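Local coordinates for protein phytase (Citrobacter braakii, PDB 3ZHC) that is an enzyme of the histidine phosphatase superfamily (branch 2), with a mixed beta sheet packed against helices, at residues P145-C155 and R425-E433; L292-N303 and Y310-I321. The protein carries 2 engineered substitutions. All coordinates share one frame; numbering follows the deposited sequence. Where two conformers were deposited one is given.

Contact 1 of 2, residues P145-C155 and R425-E433; sequences PLFNPVKMGKC and RVPECAVTE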
loop_
_atom_site.group_PDB
_atom_site.type_symbol
_atom_site.label_atom_id
_atom_site.label_comp_id
_atom_site.label_asym_id
_atom_site.label_seq_id
_atom_site.Cartn_x
_atom_site.Cartn_y
_atom_site.Cartn_z
ATOM N N PRO B 145 7.311 26.449 20.418
ATOM C CA PRO B 145 5.893 26.164 20.064
ATOM C C PRO B 145 5.577 25.992 18.561
ATOM O O PRO B 145 4.531 25.449 18.233
ATOM C CB PRO B 145 5.135 27.382 20.639
ATOM C CG PRO B 145 6.143 28.443 20.737
ATOM C CD PRO B 145 7.450 27.791 21.017
ATOM N N LEU B 146 6.461 26.454 17.668
ATOM C CA LEU B 146 6.306 26.217 16.213
ATOM C C LEU B 146 6.238 24.728 15.896
ATOM O O LEU B 146 5.503 24.316 15.005
ATOM C CB LEU B 146 7.461 26.848 15.416
ATOM C CG LEU B 146 7.473 26.706 13.885
ATOM C CD1 LEU B 146 6.273 27.422 13.294
ATOM C CD2 LEU B 146 8.773 27.233 13.282
ATOM N N PHE B 147 7.019 23.943 16.643
ATOM C CA PHE B 147 7.093 22.492 16.486
ATOM C C PHE B 147 6.177 21.725 17.440
ATOM O O PHE B 147 5.811 20.601 17.138
ATOM C CB PHE B 147 8.545 22.037 16.664
ATOM C CG PHE B 147 9.485 22.694 15.702
ATOM C CD1 PHE B 147 9.698 22.149 14.433
ATOM C CD2 PHE B 147 10.156 23.878 16.052
ATOM C CE1 PHE B 147 10.584 22.773 13.514
ATOM C CE2 PHE B 147 11.034 24.507 15.150
ATOM C CZ PHE B 147 11.248 23.946 13.873
ATOM N N ASN B 148 5.816 22.335 18.587
ATOM C CA ASN B 148 4.977 21.690 19.620
ATOM C C ASN B 148 3.978 22.687 20.266
ATOM O O ASN B 148 4.137 23.052 21.442
ATOM C CB ASN B 148 5.866 21.070 20.734
ATOM C CG ASN B 148 6.898 20.085 20.208
ATOM O OD1 ASN B 148 6.556 18.970 19.773
ATOM N ND2 ASN B 148 8.210 20.489 20.258
ATOM N N PRO B 149 2.950 23.129 19.512
ATOM C CA PRO B 149 2.016 24.136 20.045
ATOM C C PRO B 149 1.086 23.649 21.175
ATOM O O PRO B 149 0.672 24.457 21.991
ATOM C CB PRO B 149 1.196 24.530 18.812
ATOM C CG PRO B 149 1.248 23.372 17.960
ATOM C CD PRO B 149 2.586 22.751 18.142
ATOM N N VAL B 150 0.784 22.350 21.236
ATOM C CA VAL B 150 -0.155 21.834 22.269
ATOM C C VAL B 150 0.443 21.914 23.739
ATOM O O VAL B 150 -0.260 21.638 24.705
ATOM C CB VAL B 150 -0.717 20.417 21.905
ATOM C CG1 VAL B 150 -1.950 20.109 22.708
ATOM C CG2 VAL B 150 -1.058 20.338 20.425
ATOM N N LYS B 151 1.733 22.302 23.865
ATOM C CA LYS B 151 2.359 22.652 25.159
ATOM C C LYS B 151 2.043 24.145 25.572
ATOM O O LYS B 151 2.429 24.576 26.641
ATOM C CB LYS B 151 3.881 22.442 25.139
ATOM C CG LYS B 151 4.387 21.114 24.497
ATOM C CD LYS B 151 3.797 19.857 25.126
ATOM C CE LYS B 151 4.386 18.594 24.457
ATOM N NZ LYS B 151 3.812 17.292 25.018
ATOM N N MET B 152 1.359 24.910 24.705
ATOM C CA MET B 152 0.905 26.273 25.049
ATOM C C MET B 152 -0.371 26.191 25.844
ATOM O O MET B 152 -1.131 25.221 25.713
ATOM C CB MET B 152 0.635 27.112 23.800
ATOM C CG MET B 152 1.838 27.324 22.896
ATOM S SD MET B 152 1.493 28.572 21.637
ATOM C CE MET B 152 1.793 30.055 22.616
ATOM N N GLY B 153 -0.616 27.207 26.671
ATOM C CA GLY B 153 -1.857 27.297 27.457
ATOM C C GLY B 153 -3.059 27.519 26.541
ATOM O O GLY B 153 -4.093 26.856 26.702
ATOM N N LYS B 154 -2.903 28.454 25.569
ATOM C CA LYS B 154 -3.960 28.772 24.565
ATOM C C LYS B 154 -4.432 27.568 23.742
ATOM O O LYS B 154 -5.605 27.526 23.308
ATOM C CB LYS B 154 -3.472 29.807 23.545
ATOM C CG LYS B 154 -3.129 31.167 24.057
ATOM C CD LYS B 154 -2.831 32.034 22.869
ATOM C CE LYS B 154 -2.018 31.246 21.839
ATOM N NZ LYS B 154 -1.869 31.955 20.552
ATOM N N CYS B 155 -3.518 26.597 23.519
ATOM C CA CYS B 155 -3.776 25.412 22.681
ATOM C C CYS B 155 -3.765 24.051 23.439
ATOM O O CYS B 155 -2.704 23.552 23.839
ATOM C CB CYS B 155 -2.744 25.425 21.568
ATOM S SG CYS B 155 -2.730 24.091 20.443
ATOM N N ARG B 425 -6.587 25.221 9.695
ATOM C CA ARG B 425 -5.877 25.753 10.887
ATOM C C ARG B 425 -6.776 25.930 12.119
ATOM O O ARG B 425 -7.952 26.207 11.992
ATOM C CB ARG B 425 -5.165 27.080 10.574
ATOM C CG ARG B 425 -6.086 28.262 10.340
ATOM C CD ARG B 425 -5.326 29.466 9.887
ATOM N NE ARG B 425 -4.376 29.956 10.887
ATOM C CZ ARG B 425 -4.685 30.714 11.944
ATOM N NH1 ARG B 425 -5.949 31.096 12.196
ATOM N NH2 ARG B 425 -3.722 31.096 12.766
ATOM N N VAL B 426 -6.182 25.756 13.300
ATOM C CA VAL B 426 -6.854 25.929 14.574
ATOM C C VAL B 426 -6.338 27.270 15.126
ATOM O O VAL B 426 -5.198 27.342 15.555
ATOM C CB VAL B 426 -6.558 24.759 15.529
ATOM C CG1 VAL B 426 -7.232 24.963 16.896
ATOM C CG2 VAL B 426 -7.002 23.452 14.900
ATOM N N PRO B 427 -7.187 28.347 15.108
ATOM C CA PRO B 427 -6.711 29.707 15.532
ATOM C C PRO B 427 -6.145 29.784 16.971
ATOM O O PRO B 427 -5.224 30.579 17.238
ATOM C CB PRO B 427 -7.963 30.597 15.348
ATOM C CG PRO B 427 -9.091 29.681 15.301
ATOM C CD PRO B 427 -8.613 28.375 14.741
ATOM N N GLU B 428 -6.677 28.951 17.867
ATOM C CA GLU B 428 -6.185 28.862 19.248
ATOM C C GLU B 428 -4.713 28.372 19.349
ATOM O O GLU B 428 -4.034 28.673 20.337
ATOM C CB GLU B 428 -7.083 27.936 20.095
ATOM C CG GLU B 428 -8.522 28.472 20.370
ATOM C CD GLU B 428 -9.544 28.247 19.213
ATOM O OE1 GLU B 428 -9.262 27.474 18.260
ATOM O OE2 GLU B 428 -10.635 28.851 19.278
ATOM N N CYS B 429 -4.237 27.630 18.327
ATOM C CA CYS B 429 -2.861 27.057 18.321
ATOM C C CYS B 429 -1.813 27.894 17.598
ATOM O O CYS B 429 -0.695 27.420 17.389
ATOM C CB CYS B 429 -2.911 25.618 17.795
ATOM S SG CYS B 429 -3.935 24.610 18.836
ATOM N N ALA B 430 -2.169 29.137 17.228
ATOM C CA ALA B 430 -1.242 30.052 16.564
ATOM C C ALA B 430 -0.150 30.509 17.533
ATOM O O ALA B 430 -0.379 30.583 18.746
ATOM C CB ALA B 430 -1.982 31.252 16.018
ATOM N N VAL B 431 1.033 30.804 16.986
ATOM C CA VAL B 431 2.162 31.308 17.766
ATOM C C VAL B 431 2.250 32.816 17.535
ATOM O O VAL B 431 2.746 33.256 16.504
ATOM C CB VAL B 431 3.467 30.607 17.390
ATOM C CG1 VAL B 431 4.632 31.198 18.179
ATOM C CG2 VAL B 431 3.355 29.125 17.665
ATOM N N THR B 432 1.752 33.597 18.510
ATOM C CA THR B 432 1.717 35.084 18.434
ATOM C C THR B 432 2.847 35.783 19.241
ATOM O O THR B 432 2.693 36.967 19.633
ATOM C CB THR B 432 0.368 35.609 18.944
ATOM O OG1 THR B 432 0.271 35.372 20.366
ATOM C CG2 THR B 432 -0.808 34.922 18.209
ATOM N N GLU B 433 3.966 35.069 19.488
ATOM C CA GLU B 433 5.110 35.639 20.244
ATOM C C GLU B 433 6.041 36.374 19.290
ATOM O O GLU B 433 5.595 37.225 18.485
ATOM C CB GLU B 433 5.875 34.550 21.022
ATOM C CG GLU B 433 6.990 35.097 21.974
ATOM C CD GLU B 433 7.724 33.994 22.718
ATOM O OE1 GLU B 433 7.695 32.834 22.242
ATOM O OE2 GLU B 433 8.330 34.285 23.779
HETATM O O HOH W 1 -4.656 32.204 19.982
#

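Contact 2 of 2, residues L292-N303 and Y310-I321; sequences LLDMIDTALLTN and YGIKLPVSLLFI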
loop_
_atom_site.group_PDB
_atom_site.type_symbol
_atom_site.label_atom_id
_atom_site.label_comp_id
_atom_site.label_asym_id
_atom_site.label_seq_id
_atom_site.Cartn_x
_atom_site.Cartn_y
_atom_site.Cartn_z
ATOM N N LEU B 292 3.297 25.747 11.839
ATOM C CA LEU B 292 4.066 25.456 10.606
ATOM C C LEU B 292 3.274 25.844 9.340
ATOM O O LEU B 292 3.841 26.436 8.417
ATOM C CB LEU B 292 4.542 23.992 10.557
ATOM C CG LEU B 292 5.804 23.710 11.385
ATOM C CD1 LEU B 292 5.981 22.212 11.642
ATOM C CD2 LEU B 292 7.057 24.296 10.700
ATOM N N LEU B 293 1.977 25.511 9.316
ATOM C CA LEU B 293 1.080 25.944 8.218
ATOM C C LEU B 293 1.040 27.481 8.076
ATOM O O LEU B 293 1.080 27.995 6.950
ATOM C CB LEU B 293 -0.325 25.380 8.405
ATOM C CG LEU B 293 -0.425 23.852 8.198
ATOM C CD1 LEU B 293 -1.736 23.324 8.707
ATOM C CD2 LEU B 293 -0.216 23.499 6.733
ATOM N N ASP B 294 0.976 28.195 9.214
ATOM C CA ASP B 294 0.984 29.693 9.221
ATOM C C ASP B 294 2.289 30.258 8.681
ATOM O O ASP B 294 2.273 31.227 7.917
ATOM C CB ASP B 294 0.729 30.257 10.631
ATOM C CG ASP B 294 -0.720 30.064 11.110
ATOM O OD1 ASP B 294 -1.632 29.686 10.307
ATOM O OD2 ASP B 294 -0.950 30.305 12.316
ATOM N N MET B 295 3.416 29.647 9.093
ATOM C CA MET B 295 4.767 30.002 8.597
ATOM C C MET B 295 4.873 29.749 7.103
ATOM O O MET B 295 5.304 30.622 6.360
ATOM C CB MET B 295 5.849 29.194 9.344
ATOM C CG MET B 295 7.340 29.552 9.001
ATOM S SD MET B 295 7.810 31.258 9.438
ATOM C CE MET B 295 7.775 31.158 11.224
ATOM N N ILE B 296 4.472 28.545 6.667
ATOM C CA ILE B 296 4.506 28.163 5.234
ATOM C C ILE B 296 3.689 29.139 4.391
ATOM O O ILE B 296 4.136 29.571 3.316
ATOM C CB ILE B 296 3.965 26.727 5.010
ATOM C CG1 ILE B 296 4.914 25.673 5.583
ATOM C CG2 ILE B 296 3.749 26.438 3.513
ATOM C CD1 ILE B 296 4.225 24.355 5.899
ATOM N N ASP B 297 2.491 29.481 4.899
ATOM C CA ASP B 297 1.561 30.363 4.211
ATOM C C ASP B 297 2.151 31.789 4.080
ATOM O O ASP B 297 2.227 32.333 2.969
ATOM C CB ASP B 297 0.205 30.371 4.942
ATOM C CG ASP B 297 -0.889 31.039 4.158
ATOM O OD1 ASP B 297 -0.814 31.115 2.907
ATOM O OD2 ASP B 297 -1.846 31.493 4.802
ATOM N N THR B 298 2.567 32.365 5.217
ATOM C CA THR B 298 3.234 33.678 5.255
ATOM C C THR B 298 4.440 33.741 4.297
ATOM O O THR B 298 4.577 34.697 3.528
ATOM C CB THR B 298 3.736 34.032 6.677
ATOM O OG1 THR B 298 2.634 34.049 7.594
ATOM C CG2 THR B 298 4.431 35.394 6.692
ATOM N N ALA B 299 5.294 32.713 4.354
ATOM C CA ALA B 299 6.519 32.663 3.532
ATOM C C ALA B 299 6.238 32.627 2.026
ATOM O O ALA B 299 6.991 33.194 1.252
ATOM C CB ALA B 299 7.397 31.474 3.942
ATOM N N LEU B 300 5.156 31.957 1.636
ATOM C CA LEU B 300 4.729 31.878 0.225
ATOM C C LEU B 300 3.926 33.114 -0.252
ATOM O O LEU B 300 3.993 33.459 -1.430
ATOM C CB LEU B 300 3.934 30.579 -0.027
ATOM C CG LEU B 300 4.717 29.335 -0.505
ATOM C CD1 LEU B 300 6.129 29.247 0.045
ATOM C CD2 LEU B 300 3.927 28.048 -0.202
ATOM N N LEU B 301 3.198 33.774 0.665
ATOM C CA LEU B 301 2.304 34.918 0.311
ATOM C C LEU B 301 2.876 36.335 0.369
ATOM O O LEU B 301 2.629 37.121 -0.550
ATOM C CB LEU B 301 1.047 34.917 1.210
ATOM C CG LEU B 301 -0.000 33.859 0.980
ATOM C CD1 LEU B 301 -1.129 34.096 1.963
ATOM C CD2 LEU B 301 -0.507 33.897 -0.445
ATOM N N THR B 302 3.615 36.672 1.431
ATOM C CA THR B 302 3.992 38.093 1.641
ATOM C C THR B 302 5.035 38.635 0.670
ATOM O O THR B 302 5.866 37.891 0.140
ATOM C CB THR B 302 4.465 38.383 3.081
ATOM O OG1 THR B 302 5.658 37.646 3.370
ATOM C CG2 THR B 302 3.348 38.027 4.083
ATOM N N ASN B 303 4.949 39.958 0.454
ATOM C CA ASN B 303 5.887 40.723 -0.357
ATOM C C ASN B 303 6.811 41.589 0.542
ATOM O O ASN B 303 7.457 42.522 0.057
ATOM C CB ASN B 303 5.112 41.579 -1.388
ATOM C CG ASN B 303 4.398 40.715 -2.475
ATOM O OD1 ASN B 303 3.204 40.907 -2.757
ATOM N ND2 ASN B 303 5.137 39.765 -3.075
ATOM N N TYR B 310 12.323 34.810 15.417
ATOM C CA TYR B 310 13.693 34.481 14.966
ATOM C C TYR B 310 14.448 35.691 14.363
ATOM O O TYR B 310 15.670 35.699 14.362
ATOM C CB TYR B 310 13.660 33.328 13.939
ATOM C CG TYR B 310 12.878 32.116 14.415
ATOM C CD1 TYR B 310 13.435 31.202 15.311
ATOM C CD2 TYR B 310 11.570 31.886 13.971
ATOM C CE1 TYR B 310 12.694 30.065 15.760
ATOM C CE2 TYR B 310 10.825 30.767 14.407
ATOM C CZ TYR B 310 11.390 29.868 15.295
ATOM O OH TYR B 310 10.664 28.800 15.701
ATOM N N GLY B 311 13.723 36.697 13.860
ATOM C CA GLY B 311 14.343 37.876 13.225
ATOM C C GLY B 311 14.759 37.594 11.784
ATOM O O GLY B 311 15.852 37.985 11.365
ATOM N N ILE B 312 13.885 36.910 11.037
ATOM C CA ILE B 312 14.115 36.586 9.633
ATOM C C ILE B 312 13.304 37.555 8.800
ATOM O O ILE B 312 12.125 37.747 9.054
ATOM C CB ILE B 312 13.722 35.108 9.299
ATOM C CG1 ILE B 312 14.640 34.130 10.046
ATOM C CG2 ILE B 312 13.784 34.842 7.796
ATOM C CD1 ILE B 312 14.260 32.683 9.885
ATOM N N LYS B 313 13.942 38.171 7.807
ATOM C CA LYS B 313 13.255 39.082 6.906
ATOM C C LYS B 313 12.684 38.268 5.764
ATOM O O LYS B 313 13.410 37.889 4.845
ATOM C CB LYS B 313 14.202 40.171 6.387
ATOM C CG LYS B 313 14.744 41.129 7.498
ATOM C CD LYS B 313 13.647 42.037 8.081
ATOM C CE LYS B 313 14.231 43.119 9.019
ATOM N NZ LYS B 313 13.141 43.932 9.677
ATOM N N LEU B 314 11.375 37.985 5.836
ATOM C CA LEU B 314 10.664 37.279 4.765
ATOM C C LEU B 314 10.220 38.342 3.752
ATOM O O LEU B 314 9.999 39.486 4.132
ATOM C CB LEU B 314 9.465 36.489 5.314
ATOM C CG LEU B 314 9.749 35.283 6.246
ATOM C CD1 LEU B 314 8.463 34.704 6.821
ATOM C CD2 LEU B 314 10.559 34.177 5.530
ATOM N N PRO B 315 10.082 37.982 2.457
ATOM C CA PRO B 315 10.266 36.673 1.842
ATOM C C PRO B 315 11.739 36.297 1.599
ATOM O O PRO B 315 12.632 37.145 1.648
ATOM C CB PRO B 315 9.552 36.829 0.503
ATOM C CG PRO B 315 9.821 38.241 0.126
ATOM C CD PRO B 315 9.755 39.002 1.443
ATOM N N VAL B 316 11.943 35.013 1.350
ATOM C CA VAL B 316 13.232 34.441 0.985
ATOM C C VAL B 316 12.951 33.423 -0.099
ATOM O O VAL B 316 11.816 32.935 -0.204
ATOM C CB VAL B 316 13.946 33.783 2.195
ATOM C CG1 VAL B 316 14.311 34.853 3.271
ATOM C CG2 VAL B 316 13.098 32.668 2.798
ATOM N N SER B 317 13.960 33.107 -0.903
ATOM C CA SER B 317 13.803 32.126 -1.996
ATOM C C SER B 317 13.700 30.697 -1.477
ATOM O O SER B 317 12.993 29.880 -2.059
ATOM C CB SER B 317 14.966 32.221 -3.008
ATOM O OG SER B 317 15.058 33.520 -3.566
ATOM N N LEU B 318 14.421 30.411 -0.391
ATOM C CA LEU B 318 14.422 29.104 0.254
ATOM C C LEU B 318 14.397 29.278 1.760
ATOM O O LEU B 318 15.325 29.843 2.325
ATOM C CB LEU B 318 15.664 28.299 -0.167
ATOM C CG LEU B 318 15.912 26.935 0.493
ATOM C CD1 LEU B 318 14.752 25.983 0.228
ATOM C CD2 LEU B 318 17.218 26.347 0.006
ATOM N N LEU B 319 13.320 28.804 2.393
ATOM C CA LEU B 319 13.190 28.738 3.847
ATOM C C LEU B 319 13.230 27.246 4.170
ATOM O O LEU B 319 12.336 26.512 3.762
ATOM C CB LEU B 319 11.885 29.379 4.326
ATOM C CG LEU B 319 11.529 29.289 5.820
ATOM C CD1 LEU B 319 12.527 30.036 6.687
ATOM C CD2 LEU B 319 10.094 29.799 6.096
ATOM N N PHE B 320 14.267 26.803 4.886
ATOM C CA PHE B 320 14.433 25.391 5.281
ATOM C C PHE B 320 14.123 25.297 6.756
ATOM O O PHE B 320 14.721 26.017 7.555
ATOM C CB PHE B 320 15.854 24.930 4.980
ATOM C CG PHE B 320 16.135 23.492 5.353
ATOM C CD1 PHE B 320 15.878 22.461 4.447
ATOM C CD2 PHE B 320 16.666 23.167 6.625
ATOM C CE1 PHE B 320 16.139 21.118 4.788
ATOM C CE2 PHE B 320 16.931 21.816 6.974
ATOM C CZ PHE B 320 16.671 20.800 6.056
ATOM N N ILE B 321 13.186 24.416 7.124
ATOM C CA ILE B 321 12.736 24.258 8.516
ATOM C C ILE B 321 13.030 22.816 8.986
ATOM O O ILE B 321 12.480 21.863 8.431
ATOM C CB ILE B 321 11.241 24.606 8.692
ATOM C CG1 ILE B 321 10.934 26.008 8.137
ATOM C CG2 ILE B 321 10.828 24.527 10.180
ATOM C CD1 ILE B 321 9.502 26.482 8.388
HETATM O O HOH W 2 9.485 33.078 2.095
#

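Contact 1 of 2, residues P145-C155 and R425-E433
Cys155 and Cys429 reach each other from differently turned side chains: SG of Cys155 lies anti to its backbone N (chi1 177°), whereas SG of Cys429 stands beside its own N. Cys155 SG and Cys429 SG are 2.1 Å apart in a disulfide. The torsion about the S-S bond is 82°, close to the relaxed value for such a bridge. It joins the tail after helix 414-424 to the loop between strand 134-135 and helix 159-169. Beside it, the ring of Pro149 packs on the backbone of residues 425-433, with Pro149 CB 3.7 Å from Cys429 O.

On the exposed side Lys154 folds over the short 3-10 turn 427-429. Lys154 CB rests 3.4 Å from Glu428 O, and a bend at chi3 turns the end of the chain across the backbone. In the conformer described, one of two deposited, Lys154 NZ donates to Ala430 O at 2.7 Å, the only direct hydrogen bond between the segments; the ammonium approaches 34° out of the carbonyl plane. A water accepts from Lys154 NZ and donates to Pro427 O, extending the link back to the start of the turn.

Further along the tail, Val431 supplies the apolar end of the contact. Val431 CG2 sits 3.9 Å from Pro145 CB, the two side chains crossing at about a right angle, and Met152 SD borders the same methyl more loosely. Met152 SD also lies 4.0 Å from Ala430 O. Arg309 adds a further neighbour for Val431.

The disulfide is thus flanked by a lysine folded over the turn and by a proline-valine-methionine patch. This covalent link at buried cysteines does not depend on the exposed Lys154, whose ammonium grips Ala430 O directly and Pro427 O through water.

Contact 2 of 2, residues L292-N303 and Y310-I321
Met295 enters the densest part of the contact between Leu319 and Ile321. With CG anti to the backbone N (chi1 -175°) its side chain leaves helix 292-301 for the strand, and Met295 CG comes within 3.8 Å of Ile321 CD1 and 4.0 Å of Leu319 CD2. Bends at chi2 and chi3 then carry the Met295 CE methyl to the ring edge of Tyr310, near the ring plane. On one flank Leu292 CD2 lies 3.8 Å from Ile321 CG2, the two chains sliding past each other in opposite directions; on the other, Ala299 CB sits 3.8 Å from Leu319 CD2. Helix and strand 318-321 run nearly antiparallel, at 170°, their axes 10.3 Å apart.

Leu314 CD1, against Thr298 CG2 at 4.1 Å, leads from this core to an edge that opens to solvent at Pro315 and Asn303. There Pro315, after a cis peptide bond, lies along the backbone of Thr302 and Asn303. A water lies between Ala299 O and Val316 N. Arg32 also binds Ala299 O and Thr302 O, while the Tyr310 hydroxyl is engaged by Asp144.

No hydrogen bond passes directly between the segments. Apolar side chains therefore fasten this helix to the central sheet, while at its C-terminal end Ala299 O is met by water and Arg32, and Thr302 O by Arg32.

How the contacts relate
From the N terminus, the chain builds strands 28-38 and 105-109 before it reaches the 145-155 loop, after strand 134-135, and that loop meets its partner only when residues 425-433 follow helix 414-424. Contact 1 thus closes a loop of some 270 residues. Contact 2 is nested inside it and closes a short one: helix 282-301 passes through the hairpin 305-307/312-314 into central strand 318-323. The two centres are about 17 Å apart, yet the contacts touch. Arg425 forms a salt bridge with Asp294, Leu146 packs on Leu292 and Tyr310, and Phe147 packs on Ile321. Together they tie the C-terminal tail and the loop to the helix and sheet.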